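Local coordinates for protein endonuclease PI-MtuI (Mycobacterium tuberculosis, PDB 2IMZ) that probably excises itself from the RecA precursor and joins the flanking sequences, being the splicing domain of an intein, at residues R7-V12 with L128-R133; V31-K36 with H41-V46; L59-G64 with V93-R98; L151-E154 with T158-A161. The protein carries 1 engineered substitution. All coordinates share one frame; numbering follows the deposited sequence.

Contact 1: R7-V12 with L128-R133; sequences RIFDPV and LAEELR
The F9 ring meets E130 at its edge: OE2 of E130 lies in the ring plane, 3.7 Å from CE2 of F9, with the carboxylate turned 54° out of that plane. One face of the ring is taken within its own segment by P11, whose N sits 4.0 Å above the plane of the F9 ring, over its centre. This surface contact of the Hint fold, shared by inteins and Hedgehog autoprocessing domains, joins strand 7-9 and the turn after it to the loop leading into strand 134-153. No hydrogen bond crosses it. The E130 side chain bends at chi2 (81°) and brings its carboxylate to the aromatic edge, where the ring hydrogens carry partial positive charge. The second half is apolar. P11 and L128 cross at about a right angle, CB of P11 resting 3.9 Å from CD2 of L128, while CD1 of L128 approaches both CB and CG of the proline ring. A42 and V32 also pack on P11, tying the contact to the neighbouring hairpin. The chain turns beyond F9 through an Asx turn, in which V12 N donates to D10 OD1 at 2.8 Å, meeting the oxygen nearly along its C-O axis.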
# COMPACT_ATOMS: atom_id res chain seq x y z
N ARG A 7 17.38 0.22 4.38
CA ARG A 7 17.54 -0.52 5.64
C ARG A 7 16.25 -0.61 6.44
O ARG A 7 15.64 0.40 6.79
CB ARG A 7 18.67 0.13 6.46
CG ARG A 7 20.03 -0.07 5.82
CD ARG A 7 21.08 0.92 6.29
NE ARG A 7 20.76 2.29 5.92
CZ ARG A 7 21.63 3.29 5.91
NH1 ARG A 7 22.90 3.07 6.25
NH2 ARG A 7 21.25 4.52 5.57
N ILE A 8 15.85 -1.85 6.73
CA ILE A 8 14.63 -2.13 7.48
C ILE A 8 14.96 -2.71 8.85
O ILE A 8 15.62 -3.74 8.95
CB ILE A 8 13.75 -3.16 6.74
CG1 ILE A 8 13.50 -2.71 5.29
CG2 ILE A 8 12.42 -3.34 7.47
CD1 ILE A 8 12.79 -1.39 5.17
N PHE A 9 14.51 -2.03 9.89
CA PHE A 9 14.75 -2.44 11.27
C PHE A 9 13.74 -3.46 11.78
O PHE A 9 12.53 -3.25 11.67
CB PHE A 9 14.73 -1.19 12.17
CG PHE A 9 14.82 -1.48 13.64
CD1 PHE A 9 15.87 -2.24 14.16
CD2 PHE A 9 13.89 -0.94 14.53
CE1 PHE A 9 15.99 -2.44 15.54
CE2 PHE A 9 14.01 -1.14 15.90
CZ PHE A 9 15.06 -1.89 16.41
N ASP A 10 14.23 -4.58 12.31
CA ASP A 10 13.38 -5.62 12.88
C ASP A 10 13.46 -5.38 14.39
O ASP A 10 14.47 -5.68 15.01
CB ASP A 10 13.91 -7.02 12.55
CG ASP A 10 13.05 -8.13 13.14
OD1 ASP A 10 12.52 -7.93 14.25
OD2 ASP A 10 12.92 -9.20 12.50
N PRO A 11 12.40 -4.81 14.98
CA PRO A 11 12.35 -4.51 16.42
C PRO A 11 12.41 -5.70 17.36
O PRO A 11 12.71 -5.55 18.54
CB PRO A 11 11.06 -3.73 16.56
CG PRO A 11 10.18 -4.39 15.54
CD PRO A 11 11.10 -4.49 14.35
N VAL A 12 12.11 -6.89 16.83
CA VAL A 12 12.13 -8.09 17.65
C VAL A 12 13.54 -8.62 17.87
O VAL A 12 13.93 -8.93 19.00
CB VAL A 12 11.28 -9.20 17.00
CG1 VAL A 12 11.35 -10.48 17.84
CG2 VAL A 12 9.85 -8.73 16.86
N LEU A 128 5.05 -1.86 20.96
CA LEU A 128 6.47 -1.51 21.10
C LEU A 128 6.70 -0.28 21.97
O LEU A 128 5.82 0.57 22.12
CB LEU A 128 7.09 -1.27 19.73
CG LEU A 128 7.14 -2.43 18.74
CD1 LEU A 128 7.49 -1.89 17.36
CD2 LEU A 128 8.17 -3.46 19.19
N ALA A 129 7.91 -0.19 22.53
CA ALA A 129 8.27 0.95 23.36
C ALA A 129 8.51 2.19 22.50
O ALA A 129 8.34 3.32 22.97
CB ALA A 129 9.51 0.62 24.18
N GLU A 130 8.91 1.98 21.25
CA GLU A 130 9.15 3.11 20.35
C GLU A 130 7.96 4.06 20.33
O GLU A 130 6.81 3.63 20.35
CB GLU A 130 9.41 2.62 18.91
CG GLU A 130 10.83 2.12 18.65
CD GLU A 130 11.06 0.70 19.11
OE1 GLU A 130 10.19 0.14 19.81
OE2 GLU A 130 12.13 0.13 18.76
N GLU A 131 8.26 5.35 20.28
CA GLU A 131 7.23 6.38 20.25
C GLU A 131 7.28 7.06 18.89
O GLU A 131 8.36 7.25 18.33
CB GLU A 131 7.48 7.42 21.34
CG GLU A 131 6.28 8.30 21.66
CD GLU A 131 6.63 9.50 22.52
OE1 GLU A 131 7.49 9.36 23.42
OE2 GLU A 131 6.04 10.58 22.30
N LEU A 132 6.13 7.41 18.34
CA LEU A 132 6.10 8.08 17.05
C LEU A 132 6.55 9.52 17.24
O LEU A 132 5.89 10.30 17.93
CB LEU A 132 4.68 8.03 16.46
CG LEU A 132 4.50 8.60 15.05
CD1 LEU A 132 5.38 7.85 14.06
CD2 LEU A 132 3.03 8.47 14.64
N ARG A 133 7.68 9.86 16.64
CA ARG A 133 8.22 11.22 16.72
C ARG A 133 8.35 11.72 15.29
O ARG A 133 8.14 10.97 14.35
CB ARG A 133 9.61 11.20 17.39
CG ARG A 133 9.64 10.53 18.75
CD ARG A 133 8.82 11.29 19.78
NE ARG A 133 9.34 12.64 19.99
CZ ARG A 133 10.50 12.92 20.58
NH1 ARG A 133 11.28 11.93 21.02
NH2 ARG A 133 10.89 14.18 20.73

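Contact 2: V31-K36 with H41-V46; sequences VVAAAK and HARPVV
An antiparallel beta hairpin brings V31-A33 against H41-R43 at one margin of the large curved sheet of the intein splicing domain. Its register pairs V31 with R43 and A33 with H41 as hydrogen-bonded pairs, with V32 and A42 a non-hydrogen-bonded pair between them. At the A33-H41 pair, A33 N reaches H41 O at 2.9 Å and H41 N reaches A33 O at 2.8 Å, both donors in the carbonyl plane. The V31-R43 pair is less even. V31 N meets R43 O at 2.9 Å with a tilt of 24° from the carbonyl plane, whereas R43 N stands 3.2 Å from V31 O. That same V31 oxygen also receives a CA-H contact from A42, whose CA is 3.4 Å away. V31, A33, H41 and R43 share one face. There CG1 of V31 touches CG2 of V45 at 3.8 Å, the two valines crossing at about a right angle, and CB of A33 lies 4.1 Å from CB of R43. Beyond the strand end, the methyl of A35 packs against the H41 imidazole. The R43 chain bends at chi2 (-68°) and leads away, its NH1 donating to A42 O at 3.0 Å and its NE forming a salt bridge with E155. The hairpin is therefore held mainly by main-chain bonds, while the R43 guanidinium probably adds an electrostatic tie to the turn between strands 134-153 and 159-161.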
# COMPACT_ATOMS: atom_id res chain seq x y z
N VAL A 31 8.83 -5.95 11.51
CA VAL A 31 9.16 -4.55 11.26
C VAL A 31 8.44 -3.71 12.29
O VAL A 31 7.59 -4.20 13.03
CB VAL A 31 8.67 -4.08 9.86
CG1 VAL A 31 9.27 -4.94 8.78
CG2 VAL A 31 7.14 -4.12 9.81
N VAL A 32 8.81 -2.43 12.35
CA VAL A 32 8.13 -1.50 13.24
C VAL A 32 6.99 -0.98 12.37
O VAL A 32 7.22 -0.37 11.33
CB VAL A 32 9.03 -0.31 13.62
CG1 VAL A 32 8.21 0.70 14.44
CG2 VAL A 32 10.23 -0.79 14.42
N ALA A 33 5.76 -1.25 12.79
CA ALA A 33 4.59 -0.81 12.04
C ALA A 33 3.76 0.16 12.86
O ALA A 33 3.60 -0.01 14.07
CB ALA A 33 3.74 -2.02 11.64
N ALA A 34 3.22 1.18 12.20
CA ALA A 34 2.40 2.17 12.86
C ALA A 34 0.92 1.86 12.70
O ALA A 34 0.46 1.54 11.60
CB ALA A 34 2.69 3.56 12.29
N ALA A 35 0.17 1.95 13.80
CA ALA A 35 -1.26 1.70 13.79
C ALA A 35 -1.99 3.02 13.52
O ALA A 35 -1.36 4.08 13.48
CB ALA A 35 -1.70 1.13 15.14
N LYS A 36 -3.30 2.96 13.33
CA LYS A 36 -4.08 4.16 13.04
C LYS A 36 -3.90 5.30 14.03
O LYS A 36 -3.87 6.47 13.64
CB LYS A 36 -5.57 3.81 12.96
CG LYS A 36 -6.47 5.02 12.75
CD LYS A 36 -7.94 4.64 12.73
CE LYS A 36 -8.37 4.00 14.04
NZ LYS A 36 -9.84 3.73 14.06
N HIS A 41 3.88 -1.11 16.63
CA HIS A 41 3.81 -2.53 16.95
C HIS A 41 4.71 -3.37 16.05
O HIS A 41 4.99 -3.00 14.92
CB HIS A 41 2.38 -3.04 16.77
CG HIS A 41 1.35 -2.23 17.50
ND1 HIS A 41 0.98 -0.97 17.09
CD2 HIS A 41 0.64 -2.49 18.61
CE1 HIS A 41 0.07 -0.49 17.93
NE2 HIS A 41 -0.15 -1.40 18.86
N ALA A 42 5.15 -4.51 16.57
CA ALA A 42 5.98 -5.40 15.78
C ALA A 42 5.03 -6.24 14.93
O ALA A 42 4.12 -6.89 15.46
CB ALA A 42 6.80 -6.31 16.69
N ARG A 43 5.22 -6.21 13.62
CA ARG A 43 4.37 -6.98 12.72
C ARG A 43 5.25 -7.70 11.71
O ARG A 43 6.25 -7.16 11.25
CB ARG A 43 3.36 -6.06 12.03
CG ARG A 43 2.21 -5.59 12.93
CD ARG A 43 1.30 -6.75 13.32
NE ARG A 43 0.15 -6.34 14.13
CZ ARG A 43 0.18 -6.12 15.44
NH1 ARG A 43 1.30 -6.28 16.12
NH2 ARG A 43 -0.93 -5.76 16.08
N PRO A 44 4.87 -8.94 11.34
CA PRO A 44 5.64 -9.73 10.38
C PRO A 44 5.39 -9.42 8.91
O PRO A 44 4.29 -9.04 8.52
CB PRO A 44 5.22 -11.16 10.74
CG PRO A 44 3.78 -10.99 11.08
CD PRO A 44 3.79 -9.74 11.94
N VAL A 45 6.43 -9.59 8.11
CA VAL A 45 6.34 -9.39 6.67
C VAL A 45 5.70 -10.67 6.15
O VAL A 45 6.12 -11.77 6.53
CB VAL A 45 7.74 -9.22 6.04
CG1 VAL A 45 7.64 -9.19 4.52
CG2 VAL A 45 8.37 -7.92 6.55
N VAL A 46 4.68 -10.54 5.31
CA VAL A 46 3.97 -11.70 4.78
C VAL A 46 4.04 -11.84 3.26
O VAL A 46 3.68 -12.89 2.71
CB VAL A 46 2.49 -11.68 5.22
CG1 VAL A 46 2.42 -11.87 6.73
CG2 VAL A 46 1.84 -10.37 4.82

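Contact 3: L59-G64 with V93-R98; sequences LRIAGG and VAQPRR
I61 and V93 face each other from strands that do not pair directly, their CA atoms 8.4 Å apart. Each strand, 54-61 and 92-94, is instead an antiparallel partner of the long strand 134-153, as in the curved, beta-rich Hint fold of intein splicing domains. At I61 the first segment leaves its strand through a type II beta turn that runs to G64 and is closed by G64 N donating to I61 O at 2.8 Å. G63 occupies the third position of this turn with a positive phi of 110°, a conformation readily adopted by glycine. The second segment continues from V93 and A94 as an extended chain.

Three side chains carry the contact. That of I61 points toward the other segment, with CG1 anti to the carbonyl carbon and CG2 anti to the backbone N (chi1 -47°), a split that gives its two branches different partners. CG2 passes alongside Q95, the two side chains sliding past each other in opposite directions. Q95 is stretched out from its first torsion (chi1 175°), long enough to bring its terminal amide to this methyl and near the carbonyl of A62 in the turn. V164 of strand 164-166 packs on both I61 and V93, and V75 of strand 74-77 adds a further neighbour to V93, extending the apolar packing around the contact. The other branch of I61 meets the valine tip to tip, CD1 of I61 standing 4.2 Å from CG2 of V93.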
# COMPACT_ATOMS: atom_id res chain seq x y z
N LEU A 59 15.78 11.21 0.10
CA LEU A 59 15.46 12.12 1.18
C LEU A 59 16.39 11.85 2.35
O LEU A 59 16.27 10.81 3.01
CB LEU A 59 14.00 11.92 1.63
CG LEU A 59 12.92 12.06 0.54
CD1 LEU A 59 11.56 11.73 1.14
CD2 LEU A 59 12.94 13.47 -0.02
N ARG A 60 17.33 12.76 2.60
CA ARG A 60 18.23 12.58 3.74
C ARG A 60 17.50 13.17 4.93
O ARG A 60 17.12 14.34 4.93
CB ARG A 60 19.56 13.31 3.53
CG ARG A 60 20.58 12.99 4.63
CD ARG A 60 22.00 13.35 4.21
NE ARG A 60 22.14 14.77 3.93
CZ ARG A 60 22.24 15.72 4.86
NH1 ARG A 60 22.22 15.40 6.15
NH2 ARG A 60 22.36 16.99 4.50
N ILE A 61 17.29 12.33 5.94
CA ILE A 61 16.56 12.71 7.14
C ILE A 61 17.51 13.21 8.22
O ILE A 61 18.68 12.83 8.24
CB ILE A 61 15.78 11.49 7.67
CG1 ILE A 61 15.04 10.81 6.51
CG2 ILE A 61 14.83 11.90 8.78
CD1 ILE A 61 14.09 11.72 5.74
N ALA A 62 17.01 14.07 9.11
CA ALA A 62 17.84 14.56 10.21
C ALA A 62 18.35 13.31 10.91
O ALA A 62 17.58 12.38 11.17
CB ALA A 62 17.01 15.42 11.17
N GLY A 63 19.65 13.26 11.21
CA GLY A 63 20.20 12.08 11.84
C GLY A 63 21.10 11.37 10.85
O GLY A 63 22.01 10.62 11.23
N GLY A 64 20.84 11.57 9.56
CA GLY A 64 21.70 10.97 8.56
C GLY A 64 21.19 9.88 7.65
O GLY A 64 21.83 9.59 6.64
N VAL A 93 8.74 14.20 8.81
CA VAL A 93 8.25 12.86 8.51
C VAL A 93 8.27 12.06 9.80
O VAL A 93 9.02 12.38 10.73
CB VAL A 93 9.13 12.13 7.45
CG1 VAL A 93 9.06 12.89 6.12
CG2 VAL A 93 10.57 12.01 7.92
N ALA A 94 7.43 11.03 9.88
CA ALA A 94 7.36 10.19 11.07
C ALA A 94 8.62 9.35 11.23
O ALA A 94 8.99 8.60 10.33
CB ALA A 94 6.13 9.29 10.99
N GLN A 95 9.27 9.48 12.39
CA GLN A 95 10.49 8.74 12.70
C GLN A 95 10.40 8.21 14.12
O GLN A 95 10.65 8.95 15.09
CB GLN A 95 11.72 9.65 12.57
CG GLN A 95 13.03 8.98 13.01
CD GLN A 95 14.21 9.94 13.03
OE1 GLN A 95 14.93 10.08 12.04
NE2 GLN A 95 14.40 10.61 14.16
N PRO A 96 10.04 6.93 14.28
CA PRO A 96 9.92 6.32 15.61
C PRO A 96 11.24 6.31 16.38
O PRO A 96 12.29 6.02 15.81
CB PRO A 96 9.43 4.91 15.28
CG PRO A 96 8.61 5.13 14.05
CD PRO A 96 9.50 6.04 13.24
N ARG A 97 11.18 6.64 17.66
CA ARG A 97 12.37 6.65 18.49
C ARG A 97 12.06 6.12 19.88
O ARG A 97 10.96 6.34 20.40
CB ARG A 97 12.92 8.07 18.66
CG ARG A 97 13.11 8.88 17.39
CD ARG A 97 13.55 10.29 17.78
NE ARG A 97 13.30 11.28 16.74
CZ ARG A 97 13.32 12.59 16.95
NH1 ARG A 97 13.56 13.06 18.16
NH2 ARG A 97 13.08 13.43 15.95
N ARG A 98 13.01 5.41 20.47
CA ARG A 98 12.85 4.88 21.82
C ARG A 98 13.30 5.95 22.80
O ARG A 98 14.12 6.80 22.47
CB ARG A 98 13.71 3.63 22.02
CG ARG A 98 13.22 2.40 21.29
CD ARG A 98 14.17 1.23 21.48
NE ARG A 98 14.42 0.94 22.90
CZ ARG A 98 13.49 0.57 23.76
NH1 ARG A 98 12.23 0.43 23.35
NH2 ARG A 98 13.80 0.33 25.03

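Contact 4: L151-E154 with T158-A161; sequences LEVE and TLVA. With ZN (zinc ion), chain C.
V153, near the end of strand 134-153, comes closest to T158, just before strand 159-161, with their CA atoms 6.4 Å apart and no hydrogen bond between the segments. The packing is buried and mostly apolar. CG2 of V153 lies 3.9 Å from CB of L159, and CD1 of L151 meets CD1 of L159 at 4.1 Å, the two leucines crossing at about a right angle. With chi1 at 73°, CG of L159 sits between the backbone N and the carbonyl carbon, which directs its CD1 to L151. The carbonyl oxygen of T158 is pressed against the valine, 3.5 Å from CG2 of V153, and has no polar partner in the model. T158 OG1, in contrast, accepts from A34 N. On the other side of the strand, E152 points away and binds zinc through OE1 at 2.2 Å, together with H157 from the turn and H167 of the second subunit, while its OE2 forms a salt bridge with K74 of that subunit. V153 N donates to the aminosuccinimide at position 168, the product expected of asparagine cyclisation in splicing. One strand thus offers apolar groups to the core and, one residue away, a carboxylate to a metal that bridges two subunits.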
# COMPACT_ATOMS: atom_id res chain seq x y z
N LEU A 151 7.32 -4.57 0.39
CA LEU A 151 7.01 -5.61 1.38
C LEU A 151 5.59 -5.44 1.90
O LEU A 151 5.10 -4.31 1.99
CB LEU A 151 7.97 -5.51 2.57
CG LEU A 151 9.47 -5.67 2.33
CD1 LEU A 151 10.24 -5.30 3.60
CD2 LEU A 151 9.77 -7.11 1.91
N GLU A 152 4.93 -6.54 2.23
CA GLU A 152 3.60 -6.48 2.81
C GLU A 152 3.76 -6.85 4.28
O GLU A 152 4.34 -7.88 4.61
CB GLU A 152 2.62 -7.45 2.15
CG GLU A 152 1.92 -6.89 0.93
CD GLU A 152 1.22 -5.56 1.19
OE1 GLU A 152 0.33 -5.49 2.08
OE2 GLU A 152 1.56 -4.59 0.51
N VAL A 153 3.23 -5.98 5.14
CA VAL A 153 3.29 -6.15 6.58
C VAL A 153 1.90 -6.50 7.08
O VAL A 153 0.94 -5.75 6.87
CB VAL A 153 3.78 -4.86 7.27
CG1 VAL A 153 3.78 -5.02 8.78
CG2 VAL A 153 5.18 -4.51 6.77
N GLU A 154 1.79 -7.63 7.76
CA GLU A 154 0.51 -8.08 8.28
C GLU A 154 -0.26 -7.02 9.07
O GLU A 154 0.31 -6.29 9.88
CB GLU A 154 0.71 -9.31 9.16
CG GLU A 154 -0.54 -9.76 9.89
CD GLU A 154 -0.26 -10.85 10.89
OE1 GLU A 154 0.04 -11.98 10.47
OE2 GLU A 154 -0.32 -10.56 12.11
N THR A 158 2.09 -0.86 7.19
CA THR A 158 3.10 0.19 7.27
C THR A 158 4.38 -0.42 7.82
O THR A 158 4.37 -1.53 8.35
CB THR A 158 2.66 1.36 8.20
OG1 THR A 158 2.50 0.87 9.54
CG2 THR A 158 1.35 1.97 7.73
N LEU A 159 5.49 0.29 7.67
CA LEU A 159 6.77 -0.20 8.18
C LEU A 159 7.78 0.92 8.23
O LEU A 159 7.64 1.93 7.54
CB LEU A 159 7.33 -1.33 7.31
CG LEU A 159 7.90 -0.91 5.95
CD1 LEU A 159 8.93 -1.93 5.48
CD2 LEU A 159 6.76 -0.77 4.96
N VAL A 160 8.82 0.73 9.04
CA VAL A 160 9.87 1.72 9.15
C VAL A 160 11.00 1.31 8.21
O VAL A 160 11.48 0.18 8.26
CB VAL A 160 10.39 1.82 10.60
CG1 VAL A 160 11.68 2.63 10.64
CG2 VAL A 160 9.33 2.47 11.47
N ALA A 161 11.37 2.23 7.33
CA ALA A 161 12.44 2.03 6.36
C ALA A 161 13.35 3.25 6.53
O ALA A 161 12.87 4.38 6.47
CB ALA A 161 11.88 1.97 4.95
ZN ZN C . -0.26 -3.40 2.41

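In the fold
Contact 4 is the buried one and contact 1 lies at the surface; contacts 2 and 3 are partly buried. The long strand 134-153 unites much of the set: it supplies residues 151-154 to contact 4 and pairs with strand 40-52 of contact 2 and with both strands of contact 3. Chemistry varies accordingly. Contact 2 alone has hydrogen bonds between its two segments, whereas the others rely on side-chain packing, with a ring edge and carboxylate added in contact 1 and a zinc ligand in contact 4. Contacts 2 and 4 are closest, centres about 6 Å apart, whereas contacts 3 and 4 lie on opposite sides of the chain's centre. Residues 128-133 connect contact 1 to residues 93-98 of contact 3 through backbone hydrogen bonds.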